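Local structure of putative O-methyltransferase (Klebsiella pneumoniae subsp. pneumoniae, 3TFW) at residues A40-H45 / A101-E106; L92-D97 / L125-S130; D46-Q51 / V211-W216; E106-A111 / V117-G122. The protein probably transfers a methyl group from S-adenosylmethionine to an oxygen atom of its substrate, as members of the O-methyltransferase family do. All blocks are in the same frame, centred on the assembly; numbering follows the deposited sequence.

Interaction 1: residues A40-H45 / A101-E106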
loop_
_atom_site.group_PDB
_atom_site.type_symbol
_atom_site.label_atom_id
_atom_site.label_comp_id
_atom_site.label_asym_id
_atom_site.label_seq_id
_atom_site.Cartn_x
_atom_site.Cartn_y
_atom_site.Cartn_z
ATOM N N ALA A 40 -18.567 -24.086 1.932
ATOM C CA ALA A 40 -17.620 -25.200 1.900
ATOM C C ALA A 40 -16.857 -25.401 3.210
ATOM O O ALA A 40 -16.078 -26.341 3.334
ATOM C CB ALA A 40 -16.642 -25.047 0.723
ATOM N N GLY A 41 -17.064 -24.516 4.181
ATOM C CA GLY A 41 -16.415 -24.671 5.489
ATOM C C GLY A 41 -14.925 -24.349 5.511
ATOM O O GLY A 41 -14.186 -24.839 6.375
ATOM N N LEU A 42 -14.478 -23.529 4.562
ATOM C CA LEU A 42 -13.072 -23.134 4.492
ATOM C C LEU A 42 -12.707 -22.265 5.696
ATOM O O LEU A 42 -13.569 -21.548 6.208
ATOM C CB LEU A 42 -12.802 -22.337 3.217
ATOM C CG LEU A 42 -12.988 -22.976 1.840
ATOM C CD1 LEU A 42 -12.309 -22.122 0.777
ATOM C CD2 LEU A 42 -12.450 -24.393 1.811
ATOM N N PRO A 43 -11.433 -22.311 6.141
ATOM C CA PRO A 43 -11.018 -21.275 7.097
ATOM C C PRO A 43 -11.253 -19.894 6.488
ATOM O O PRO A 43 -11.003 -19.692 5.285
ATOM C CB PRO A 43 -9.514 -21.531 7.280
ATOM C CG PRO A 43 -9.272 -22.915 6.788
ATOM C CD PRO A 43 -10.316 -23.187 5.744
ATOM N N ALA A 44 -11.759 -18.961 7.297
ATOM C CA ALA A 44 -12.092 -17.630 6.823
ATOM C C ALA A 44 -10.835 -16.767 6.807
ATOM O O ALA A 44 -10.634 -15.916 7.679
ATOM C CB ALA A 44 -13.190 -17.005 7.681
ATOM N N HIS A 45 -9.977 -17.025 5.823
ATOM C CA HIS A 45 -8.710 -16.313 5.684
ATOM C C HIS A 45 -8.751 -15.370 4.482
ATOM O O HIS A 45 -7.711 -14.878 4.035
ATOM C CB HIS A 45 -7.540 -17.295 5.523
ATOM C CG HIS A 45 -7.209 -18.068 6.760
ATOM N ND1 HIS A 45 -7.141 -17.487 8.010
ATOM C CD2 HIS A 45 -6.876 -19.370 6.931
ATOM C CE1 HIS A 45 -6.807 -18.405 8.900
ATOM N NE2 HIS A 45 -6.638 -19.555 8.272
ATOM N N ALA A 101 -8.754 -26.479 -3.419
ATOM C CA ALA A 101 -8.577 -26.393 -4.876
ATOM C C ALA A 101 -9.904 -26.581 -5.611
ATOM O O ALA A 101 -10.192 -25.855 -6.557
ATOM C CB ALA A 101 -7.546 -27.387 -5.369
ATOM N N GLN A 102 -10.712 -27.536 -5.148
ATOM C CA GLN A 102 -12.038 -27.793 -5.718
ATOM C C GLN A 102 -12.940 -26.562 -5.635
ATOM O O GLN A 102 -13.563 -26.159 -6.613
ATOM C CB GLN A 102 -12.690 -28.984 -5.010
ATOM C CG GLN A 102 -14.091 -29.316 -5.511
ATOM C CD GLN A 102 -14.800 -30.358 -4.658
ATOM O OE1 GLN A 102 -14.559 -30.477 -3.449
ATOM N NE2 GLN A 102 -15.700 -31.112 -5.287
ATOM N N VAL A 103 -13.006 -25.965 -4.456
ATOM C CA VAL A 103 -13.814 -24.764 -4.247
ATOM C C VAL A 103 -13.301 -23.600 -5.098
ATOM O O VAL A 103 -14.079 -22.891 -5.747
ATOM C CB VAL A 103 -13.827 -24.381 -2.750
ATOM C CG1 VAL A 103 -14.541 -23.047 -2.518
ATOM C CG2 VAL A 103 -14.476 -25.495 -1.933
ATOM N N ALA A 104 -11.986 -23.405 -5.090
ATOM C CA ALA A 104 -11.358 -22.352 -5.893
ATOM C C ALA A 104 -11.675 -22.488 -7.398
ATOM O O ALA A 104 -11.970 -21.486 -8.070
ATOM C CB ALA A 104 -9.852 -22.344 -5.651
ATOM N N ARG A 105 -11.637 -23.724 -7.907
ATOM C CA ARG A 105 -11.915 -23.995 -9.337
ATOM C C ARG A 105 -13.315 -23.499 -9.701
ATOM O O ARG A 105 -13.518 -22.831 -10.724
ATOM C CB ARG A 105 -11.791 -25.490 -9.667
ATOM C CG ARG A 105 -10.386 -26.061 -9.589
ATOM C CD ARG A 105 -10.277 -27.456 -10.212
ATOM N NE ARG A 105 -11.272 -28.410 -9.723
ATOM C CZ ARG A 105 -11.032 -29.342 -8.806
ATOM N NH1 ARG A 105 -9.824 -29.461 -8.275
ATOM N NH2 ARG A 105 -12.006 -30.159 -8.419
ATOM N N GLU A 106 -14.271 -23.802 -8.834
ATOM C CA GLU A 106 -15.646 -23.362 -9.031
ATOM C C GLU A 106 -15.788 -21.840 -9.007
ATOM O O GLU A 106 -16.527 -21.277 -9.811
ATOM C CB GLU A 106 -16.564 -24.033 -8.012
ATOM C CG GLU A 106 -16.704 -25.527 -8.276
ATOM C CD GLU A 106 -17.400 -26.295 -7.165
ATOM O OE1 GLU A 106 -17.767 -25.683 -6.130
ATOM O OE2 GLU A 106 -17.577 -27.527 -7.328
#
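A Schellman motif closes helix 28-39, and the residues flanking its glycine, Ala40 and Leu42, both pack on Val103 of helix 98-110, one of the helices that cover the central sheet of this Rossmann-like methyltransferase fold. Gly41 takes a positive phi of 74° and turns the chain out of the helix; it makes no contact with the opposite segment itself, but the reversal lets its two neighbours address the same valine. Val103 answers with one methyl for each. Its CG1 stands anti to the backbone N (chi1 174°) and its CG2 lies beside that N, a rotation that spreads the two branches along the turn. CG2 of Val103 comes to 3.5 Å from CB of Ala40, closer than carbon pairs usually sit, whereas CG1 of Val103 meets CD1 of Leu42 at 4.1 Å, the two side chains reaching toward each other tip to tip. The backbones stay well apart, the CA atoms of Ala40 and Val103 being separated by 7.2 Å, and across the two segments the space is bridged by methyl groups. Asn37, on the last turn of helix 28-39, touches both Leu42 and Val103 and extends the packing. Polar attachment comes from one turn earlier on the facing helix, where NE2 of His99 is hydrogen-bonded to the carbonyl oxygen of Ala40. Between the two segments there is no hydrogen bond, which implies that methyl packing on Val103 carries this contact, while directional fixing of the turn comes from the His99 bond.

Interaction 2: residues L92-D97 / L125-S130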
loop_
_atom_site.group_PDB
_atom_site.type_symbol
_atom_site.label_atom_id
_atom_site.label_comp_id
_atom_site.label_asym_id
_atom_site.label_seq_id
_atom_site.Cartn_x
_atom_site.Cartn_y
_atom_site.Cartn_z
ATOM N N LEU A 92 -0.676 -17.644 -12.136
ATOM C CA LEU A 92 -0.443 -19.005 -11.658
ATOM C C LEU A 92 -0.707 -19.008 -10.157
ATOM O O LEU A 92 -0.124 -18.212 -9.428
ATOM C CB LEU A 92 1.003 -19.444 -11.939
ATOM C CG LEU A 92 1.424 -20.774 -11.305
ATOM C CD1 LEU A 92 0.638 -21.941 -11.902
ATOM C CD2 LEU A 92 2.929 -21.026 -11.439
ATOM N N THR A 93 -1.603 -19.876 -9.697
ATOM C CA THR A 93 -1.906 -19.916 -8.269
ATOM C C THR A 93 -1.724 -21.332 -7.734
ATOM O O THR A 93 -2.099 -22.313 -8.383
ATOM C CB THR A 93 -3.298 -19.309 -7.912
ATOM O OG1 THR A 93 -3.465 -19.266 -6.480
ATOM C CG2 THR A 93 -4.435 -20.119 -8.528
ATOM N N LEU A 94 -1.125 -21.426 -6.552
ATOM C CA LEU A 94 -0.728 -22.708 -5.981
ATOM C C LEU A 94 -1.516 -23.019 -4.723
ATOM O O LEU A 94 -1.590 -22.191 -3.810
ATOM C CB LEU A 94 0.774 -22.693 -5.663
ATOM C CG LEU A 94 1.683 -22.183 -6.783
ATOM C CD1 LEU A 94 3.172 -22.194 -6.322
ATOM C CD2 LEU A 94 1.488 -23.015 -8.049
ATOM N N GLU A 95 -2.110 -24.213 -4.691
ATOM C CA GLU A 95 -2.920 -24.656 -3.564
ATOM C C GLU A 95 -2.623 -26.117 -3.252
ATOM O O GLU A 95 -2.688 -26.973 -4.140
ATOM C CB GLU A 95 -4.409 -24.468 -3.861
ATOM C CG GLU A 95 -5.348 -24.917 -2.705
ATOM C CD GLU A 95 -4.992 -24.279 -1.378
ATOM O OE1 GLU A 95 -4.952 -23.034 -1.312
ATOM O OE2 GLU A 95 -4.751 -25.023 -0.396
ATOM N N ALA A 96 -2.289 -26.390 -1.993
ATOM C CA ALA A 96 -1.959 -27.758 -1.550
ATOM C C ALA A 96 -3.190 -28.596 -1.197
ATOM O O ALA A 96 -3.191 -29.827 -1.366
ATOM C CB ALA A 96 -0.996 -27.709 -0.368
ATOM N N ASP A 97 -4.239 -27.941 -0.701
ATOM C CA ASP A 97 -5.398 -28.658 -0.181
ATOM C C ASP A 97 -6.402 -28.985 -1.284
ATOM O O ASP A 97 -6.868 -28.093 -2.007
ATOM C CB ASP A 97 -6.047 -27.880 0.973
ATOM C CG ASP A 97 -7.125 -28.681 1.674
ATOM O OD1 ASP A 97 -6.795 -29.389 2.646
ATOM O OD2 ASP A 97 -8.281 -28.641 1.220
ATOM N N LEU A 125 5.897 -25.993 -2.949
ATOM C CA LEU A 125 7.325 -26.114 -3.270
ATOM C C LEU A 125 7.566 -27.066 -4.430
ATOM O O LEU A 125 8.452 -26.828 -5.259
ATOM C CB LEU A 125 8.131 -26.559 -2.049
ATOM C CG LEU A 125 8.484 -25.430 -1.077
ATOM C CD1 LEU A 125 8.902 -26.014 0.271
ATOM C CD2 LEU A 125 9.572 -24.517 -1.640
ATOM N N GLN A 126 6.769 -28.135 -4.495
ATOM C CA GLN A 126 6.848 -29.063 -5.620
ATOM C C GLN A 126 6.521 -28.322 -6.918
ATOM O O GLN A 126 7.221 -28.474 -7.919
ATOM C CB GLN A 126 5.908 -30.263 -5.428
ATOM C CG GLN A 126 5.733 -31.155 -6.677
ATOM C CD GLN A 126 5.092 -32.497 -6.366
ATOM O OE1 GLN A 126 4.526 -32.697 -5.287
ATOM N NE2 GLN A 126 5.195 -33.435 -7.305
ATOM N N SER A 127 5.465 -27.516 -6.893
ATOM C CA SER A 127 5.073 -26.754 -8.081
ATOM C C SER A 127 6.138 -25.739 -8.483
ATOM O O SER A 127 6.456 -25.620 -9.670
ATOM C CB SER A 127 3.729 -26.073 -7.859
ATOM O OG SER A 127 2.706 -27.045 -7.788
ATOM N N LEU A 128 6.695 -25.027 -7.498
ATOM C CA LEU A 128 7.770 -24.058 -7.756
ATOM C C LEU A 128 9.023 -24.705 -8.342
ATOM O O LEU A 128 9.651 -24.143 -9.252
ATOM C CB LEU A 128 8.116 -23.269 -6.489
ATOM C CG LEU A 128 7.015 -22.302 -6.058
ATOM C CD1 LEU A 128 7.221 -21.843 -4.621
ATOM C CD2 LEU A 128 6.941 -21.122 -7.020
ATOM N N GLU A 129 9.368 -25.888 -7.826
ATOM C CA GLU A 129 10.516 -26.665 -8.327
ATOM C C GLU A 129 10.337 -27.132 -9.776
ATOM O O GLU A 129 11.327 -27.399 -10.465
ATOM C CB GLU A 129 10.778 -27.883 -7.428
ATOM C CG GLU A 129 11.327 -27.538 -6.054
ATOM C CD GLU A 129 11.123 -28.648 -5.039
ATOM O OE1 GLU A 129 10.594 -29.715 -5.409
ATOM O OE2 GLU A 129 11.506 -28.447 -3.868
ATOM N N SER A 130 9.085 -27.218 -10.228
ATOM C CA SER A 130 8.743 -27.722 -11.563
ATOM C C SER A 130 8.583 -26.644 -12.642
ATOM O O SER A 130 8.262 -26.969 -13.785
ATOM C CB SER A 130 7.452 -28.552 -11.514
ATOM O OG SER A 130 7.547 -29.592 -10.555
#
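Leu94 crosses Leu128 obliquely where strand 90-95 of the Rossmann-like sheet is covered by helix 124-129, and the two branches of its isopropyl end divide the helix between them. CD1 of Leu94 rests on the branch point of its partner, 3.9 Å from CG of Leu128, with CD2 of Leu128 almost as near. The other branch turns to the preceding residue: CD2 of Leu94 lies 3.8 Å from CB of Ser127, so the serine is met through its methylene carbon. The CB of Leu94 points at the helix, and its CG, placed beside the backbone N by a chi1 of -48°, carries both methyls forward into the contact. Leu128 starts out less directly; only the end of its side chain swings in toward the strand. Behind this trio, Leu68 of the neighbouring strand 66-70 touches both leucines, while Trp155 of helix 149-158 packs on Leu128. The interface is buried and has no hydrogen bond across it.

The next strand residue, Glu95, points its CB away from the helix. Its carboxylate is held at the strand end: OE1 accepts from the backbone N of Leu73, and Asp97, the N-cap of helix 98-110, supplies a second donor. OE2 of Glu95 offers its anti lone pair to the backbone N-H of Asp97, with 3.0 Å between OE2 and that N and a nearly straight N-H...O angle of 163°.

Interaction 3: residues D46-Q51 / V211-W216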
loop_
_atom_site.group_PDB
_atom_site.type_symbol
_atom_site.label_atom_id
_atom_site.label_comp_id
_atom_site.label_asym_id
_atom_site.label_seq_id
_atom_site.Cartn_x
_atom_site.Cartn_y
_atom_site.Cartn_z
ATOM N N ASP A 46 -9.950 -15.128 3.957
ATOM C CA ASP A 46 -10.118 -14.219 2.826
ATOM C C ASP A 46 -9.715 -12.798 3.227
ATOM O O ASP A 46 -9.941 -12.389 4.365
ATOM C CB ASP A 46 -11.572 -14.218 2.352
ATOM C CG ASP A 46 -12.111 -15.615 2.118
ATOM O OD1 ASP A 46 -12.119 -16.052 0.955
ATOM O OD2 ASP A 46 -12.496 -16.284 3.103
ATOM N N VAL A 47 -9.121 -12.053 2.299
ATOM C CA VAL A 47 -8.853 -10.627 2.542
ATOM C C VAL A 47 -10.153 -9.820 2.581
ATOM O O VAL A 47 -11.165 -10.229 1.998
ATOM C CB VAL A 47 -7.863 -10.017 1.513
ATOM C CG1 VAL A 47 -6.501 -10.712 1.605
ATOM C CG2 VAL A 47 -8.424 -10.057 0.092
ATOM N N ALA A 48 -10.128 -8.685 3.282
ATOM C CA ALA A 48 -11.245 -7.743 3.271
ATOM C C ALA A 48 -11.322 -7.069 1.899
ATOM O O ALA A 48 -10.324 -7.030 1.178
ATOM C CB ALA A 48 -11.065 -6.706 4.381
ATOM N N ALA A 49 -12.488 -6.532 1.533
ATOM C CA ALA A 49 -12.680 -5.956 0.198
ATOM C C ALA A 49 -11.695 -4.832 -0.127
ATOM O O ALA A 49 -11.282 -4.688 -1.269
ATOM C CB ALA A 49 -14.121 -5.468 0.010
ATOM N N ASN A 50 -11.333 -4.033 0.875
ATOM C CA ASN A 50 -10.389 -2.933 0.639
ATOM C C ASN A 50 -8.978 -3.447 0.366
ATOM O O ASN A 50 -8.222 -2.827 -0.388
ATOM C CB ASN A 50 -10.410 -1.896 1.777
ATOM C CG ASN A 50 -10.036 -2.488 3.129
ATOM O OD1 ASN A 50 -10.297 -3.654 3.405
ATOM N ND2 ASN A 50 -9.437 -1.671 3.989
ATOM N N GLN A 51 -8.633 -4.574 0.984
ATOM C CA GLN A 51 -7.344 -5.222 0.723
ATOM C C GLN A 51 -7.330 -5.826 -0.684
ATOM O O GLN A 51 -6.348 -5.694 -1.404
ATOM C CB GLN A 51 -7.022 -6.276 1.776
ATOM C CG GLN A 51 -6.996 -5.719 3.209
ATOM C CD GLN A 51 -6.853 -6.808 4.267
ATOM O OE1 GLN A 51 -7.265 -7.952 4.065
ATOM N NE2 GLN A 51 -6.267 -6.447 5.410
ATOM N N VAL A 211 -5.215 -2.446 10.404
ATOM C CA VAL A 211 -6.388 -2.890 11.170
ATOM C C VAL A 211 -7.631 -2.772 10.309
ATOM O O VAL A 211 -7.582 -2.212 9.212
ATOM C CB VAL A 211 -6.551 -2.130 12.523
ATOM C CG1 VAL A 211 -5.438 -2.509 13.485
ATOM C CG2 VAL A 211 -6.638 -0.631 12.304
ATOM N N GLY A 212 -8.753 -3.293 10.797
ATOM C CA GLY A 212 -9.984 -3.300 10.019
ATOM C C GLY A 212 -10.819 -4.498 10.444
ATOM O O GLY A 212 -10.557 -5.081 11.491
ATOM N N THR A 213 -11.789 -4.888 9.620
ATOM C CA THR A 213 -12.691 -6.016 9.969
ATOM C C THR A 213 -11.974 -7.343 10.221
ATOM O O THR A 213 -12.507 -8.226 10.902
ATOM C CB THR A 213 -13.807 -6.240 8.922
ATOM O OG1 THR A 213 -13.222 -6.495 7.636
ATOM C CG2 THR A 213 -14.720 -5.032 8.839
ATOM N N LYS A 214 -10.759 -7.478 9.689
ATOM C CA LYS A 214 -9.986 -8.704 9.846
ATOM C C LYS A 214 -9.017 -8.634 11.013
ATOM O O LYS A 214 -8.188 -9.522 11.191
ATOM C CB LYS A 214 -9.246 -9.056 8.547
ATOM C CG LYS A 214 -10.162 -9.212 7.328
ATOM C CD LYS A 214 -11.144 -10.385 7.490
ATOM C CE LYS A 214 -10.416 -11.742 7.538
ATOM N NZ LYS A 214 -11.269 -12.880 8.040
ATOM N N GLY A 215 -9.140 -7.585 11.821
ATOM C CA GLY A 215 -8.338 -7.453 13.020
ATOM C C GLY A 215 -6.971 -6.856 12.745
ATOM O O GLY A 215 -6.754 -6.260 11.697
ATOM N N TRP A 216 -6.057 -7.029 13.691
ATOM C CA TRP A 216 -4.707 -6.481 13.590
ATOM C C TRP A 216 -3.757 -7.425 12.851
ATOM O O TRP A 216 -3.540 -8.562 13.274
ATOM C CB TRP A 216 -4.181 -6.169 14.979
ATOM C CG TRP A 216 -2.750 -5.723 15.052
ATOM C CD1 TRP A 216 -2.101 -4.848 14.211
ATOM C CD2 TRP A 216 -1.803 -6.098 16.052
ATOM N NE1 TRP A 216 -0.799 -4.685 14.627
ATOM C CE2 TRP A 216 -0.595 -5.433 15.756
ATOM C CE3 TRP A 216 -1.859 -6.935 17.177
ATOM C CZ2 TRP A 216 0.554 -5.583 16.540
ATOM C CZ3 TRP A 216 -0.719 -7.094 17.949
ATOM C CH2 TRP A 216 0.474 -6.409 17.630
HETATM O O HOH W 1 -8.357 -1.227 6.709
#
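This is a surface contact, in which Lys214 and Thr213 of a type I beta turn lean on Ala48 and Asp46 at the start of helix 49-62. The turn, Gly212 to Gly215, joins the antiparallel strands 203-211 and 217-224 at the end of the Rossmann-like fold's mixed sheet that continues into the second subunit. Ala48 points its CB into the angle between two side chains, 3.9 Å from OG1 of Thr213 and 4.0 Å from CG of Lys214. Beyond CG the lysine folds back, bent at both chi2 (-64°) and chi3 (-65°), and draws its aliphatic chain along the opposing backbone until CE lies 3.3 Å from the carbonyl oxygen of Asp46. Its ammonium group passes on to a hydrogen bond with the carbonyl oxygen of Ala44. It forms no salt bridge with Asp46, whose OD2 is 6.1 Å from NZ of Lys214 and whose OD1 is engaged by Asn37.

A water adds an indirect link: it accepts from ND2 of Asn50 at 3.0 Å and lies 2.8 Å from O of Val211. The same ND2 also bonds to the carbonyl oxygen of Ala207 of the second subunit, and Val211 pairs with an antiparallel strand of that subunit, continuing the sheet across the interface. At the helix start, the Gln51 side chain reaches back to the N-cap residue, its OE1 taking the backbone N-H of Ala48, whose N lies 3.1 Å away and 42° above the side-chain amide's carbonyl plane.

Interaction 4: residues E106-A111 / V117-G122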
loop_
_atom_site.group_PDB
_atom_site.type_symbol
_atom_site.label_atom_id
_atom_site.label_comp_id
_atom_site.label_asym_id
_atom_site.label_seq_id
_atom_site.Cartn_x
_atom_site.Cartn_y
_atom_site.Cartn_z
ATOM N N GLU A 106 -14.271 -23.802 -8.834
ATOM C CA GLU A 106 -15.646 -23.362 -9.031
ATOM C C GLU A 106 -15.788 -21.840 -9.007
ATOM O O GLU A 106 -16.527 -21.277 -9.811
ATOM C CB GLU A 106 -16.564 -24.033 -8.012
ATOM C CG GLU A 106 -16.704 -25.527 -8.276
ATOM C CD GLU A 106 -17.400 -26.295 -7.165
ATOM O OE1 GLU A 106 -17.767 -25.683 -6.130
ATOM O OE2 GLU A 106 -17.577 -27.527 -7.328
ATOM N N ASN A 107 -15.074 -21.176 -8.097
ATOM C CA ASN A 107 -15.129 -19.719 -7.992
ATOM C C ASN A 107 -14.466 -19.001 -9.168
ATOM O O ASN A 107 -14.941 -17.951 -9.605
ATOM C CB ASN A 107 -14.505 -19.245 -6.673
ATOM C CG ASN A 107 -15.360 -19.570 -5.469
ATOM O OD1 ASN A 107 -16.579 -19.734 -5.581
ATOM N ND2 ASN A 107 -14.730 -19.663 -4.303
ATOM N N LEU A 108 -13.368 -19.575 -9.663
ATOM C CA LEU A 108 -12.675 -19.056 -10.839
ATOM C C LEU A 108 -13.597 -19.076 -12.058
ATOM O O LEU A 108 -13.633 -18.121 -12.830
ATOM C CB LEU A 108 -11.375 -19.841 -11.112
ATOM C CG LEU A 108 -10.279 -19.714 -10.034
ATOM C CD1 LEU A 108 -9.112 -20.665 -10.282
ATOM C CD2 LEU A 108 -9.788 -18.269 -9.861
ATOM N N GLN A 109 -14.349 -20.161 -12.209
ATOM C CA GLN A 109 -15.257 -20.315 -13.337
ATOM C C GLN A 109 -16.417 -19.335 -13.211
ATOM O O GLN A 109 -16.749 -18.629 -14.168
ATOM C CB GLN A 109 -15.758 -21.764 -13.419
ATOM C CG GLN A 109 -16.492 -22.102 -14.721
ATOM C CD GLN A 109 -17.289 -23.397 -14.634
ATOM O OE1 GLN A 109 -16.821 -24.408 -14.096
ATOM N NE2 GLN A 109 -18.501 -23.374 -15.175
ATOM N N LEU A 110 -17.010 -19.281 -12.020
ATOM C CA LEU A 110 -18.109 -18.370 -11.712
ATOM C C LEU A 110 -17.750 -16.912 -12.027
ATOM O O LEU A 110 -18.559 -16.166 -12.596
ATOM C CB LEU A 110 -18.511 -18.543 -10.235
ATOM C CG LEU A 110 -19.275 -17.465 -9.459
ATOM C CD1 LEU A 110 -20.628 -17.144 -10.075
ATOM C CD2 LEU A 110 -19.441 -17.921 -8.022
ATOM N N ALA A 111 -16.520 -16.527 -11.681
ATOM C CA ALA A 111 -16.049 -15.164 -11.870
ATOM C C ALA A 111 -15.544 -14.872 -13.279
ATOM O O ALA A 111 -15.191 -13.734 -13.579
ATOM C CB ALA A 111 -14.966 -14.829 -10.834
ATOM N N VAL A 117 -6.338 -17.765 -15.361
ATOM C CA VAL A 117 -5.765 -18.385 -14.173
ATOM C C VAL A 117 -5.434 -19.844 -14.401
ATOM O O VAL A 117 -6.247 -20.601 -14.946
ATOM C CB VAL A 117 -6.684 -18.252 -12.939
ATOM C CG1 VAL A 117 -6.058 -18.941 -11.730
ATOM C CG2 VAL A 117 -6.966 -16.772 -12.640
ATOM N N THR A 118 -4.230 -20.224 -13.979
ATOM C CA THR A 118 -3.838 -21.620 -13.926
ATOM C C THR A 118 -3.681 -22.022 -12.459
ATOM O O THR A 118 -2.879 -21.435 -11.717
ATOM C CB THR A 118 -2.536 -21.887 -14.724
ATOM O OG1 THR A 118 -2.746 -21.563 -16.108
ATOM C CG2 THR A 118 -2.125 -23.358 -14.621
ATOM N N LEU A 119 -4.484 -23.001 -12.047
ATOM C CA LEU A 119 -4.472 -23.488 -10.678
ATOM C C LEU A 119 -3.717 -24.812 -10.630
ATOM O O LEU A 119 -4.136 -25.801 -11.241
ATOM C CB LEU A 119 -5.911 -23.633 -10.152
ATOM C CG LEU A 119 -6.190 -24.309 -8.798
ATOM C CD1 LEU A 119 -5.267 -23.807 -7.715
ATOM C CD2 LEU A 119 -7.638 -24.107 -8.380
ATOM N N ARG A 120 -2.597 -24.816 -9.915
ATOM C CA ARG A 120 -1.789 -26.023 -9.746
ATOM C C ARG A 120 -1.905 -26.539 -8.325
ATOM O O ARG A 120 -1.406 -25.924 -7.381
ATOM C CB ARG A 120 -0.324 -25.772 -10.120
ATOM C CG ARG A 120 -0.085 -25.730 -11.629
ATOM C CD ARG A 120 1.380 -25.974 -12.012
ATOM N NE ARG A 120 1.581 -25.620 -13.418
ATOM C CZ ARG A 120 2.713 -25.767 -14.101
ATOM N NH1 ARG A 120 3.796 -26.273 -13.530
ATOM N NH2 ARG A 120 2.755 -25.411 -15.379
ATOM N N GLU A 121 -2.587 -27.675 -8.195
ATOM C CA GLU A 121 -2.842 -28.313 -6.916
ATOM C C GLU A 121 -1.683 -29.245 -6.542
ATOM O O GLU A 121 -1.227 -30.036 -7.363
ATOM C CB GLU A 121 -4.166 -29.082 -6.980
ATOM C CG GLU A 121 -4.558 -29.807 -5.696
ATOM C CD GLU A 121 -5.781 -30.695 -5.875
ATOM O OE1 GLU A 121 -6.635 -30.408 -6.738
ATOM O OE2 GLU A 121 -5.889 -31.690 -5.143
ATOM N N GLY A 122 -1.252 -29.169 -5.287
ATOM C CA GLY A 122 -0.110 -29.943 -4.795
ATOM C C GLY A 122 0.743 -29.080 -3.874
ATOM O O GLY A 122 0.497 -27.878 -3.754
#
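Within 106-111, Leu108 alone meets the strand, and one of its methyls does the work: CD1 of Leu108 lies 3.8 Å from CG1 of Val117, the two side chains crossing at about a right angle. The same CD1 is held more loosely by Leu119, lying 4.2 Å from CD2 of that residue, whose side chain passes it at a slant. Val117 and Leu119, two positions apart on strand 117-121, point their CB atoms the same way, toward the helix. In each the branch that bears the contact stems from an extended first torsion (chi1 179° for CG1 of Val117, 172° for CG of Leu119). Thr78 of helix 76-82 touches both Leu108 and Val117 and backs the tight end of the contact.

Helix 98-110 and strand 117-121 are the second and third elements of a beta-alpha-beta unit that begins with strand 90-95, and Leu108 sits on the last turns of the connecting helix, facing the sheet edge. Asn107 turns elsewhere, its amide buried and occupied by the carbonyl oxygen of Gly74 and the side chain of Asn36.

On the solvent side of the helix, Glu106 and Gln109 are exposed. Thr118 and Arg120 belong to the far face of the strand, where Arg120 packs on Leu92 and Leu94. Glu121 forms a long, weak ion pair with Arg105, one helical turn before Gln109.

Interactions 1 and 4 lie closest, with centres about 10 Å apart; they share Glu106 and helix 98-110, and interaction 1 closes before interaction 4 opens. Interaction 4 falls within the chain span between the segments of interaction 2, about 13 Å away between centres, and both reach the same sheet, where strands 90-95 and 117-121 are hydrogen-bonded neighbours. Thus this beta-alpha-beta unit and helix 124-129 pack on both sides of the sheet. Interaction 3, beside the subunit interface, touches interaction 1 (centres about 18 Å apart) but stands apart from interactions 2 and 4, about 26 and 23 Å between centres. Consecutive segments 40-45 and 46-51 thereby tie helix 98-110 to the late 211-216 turn.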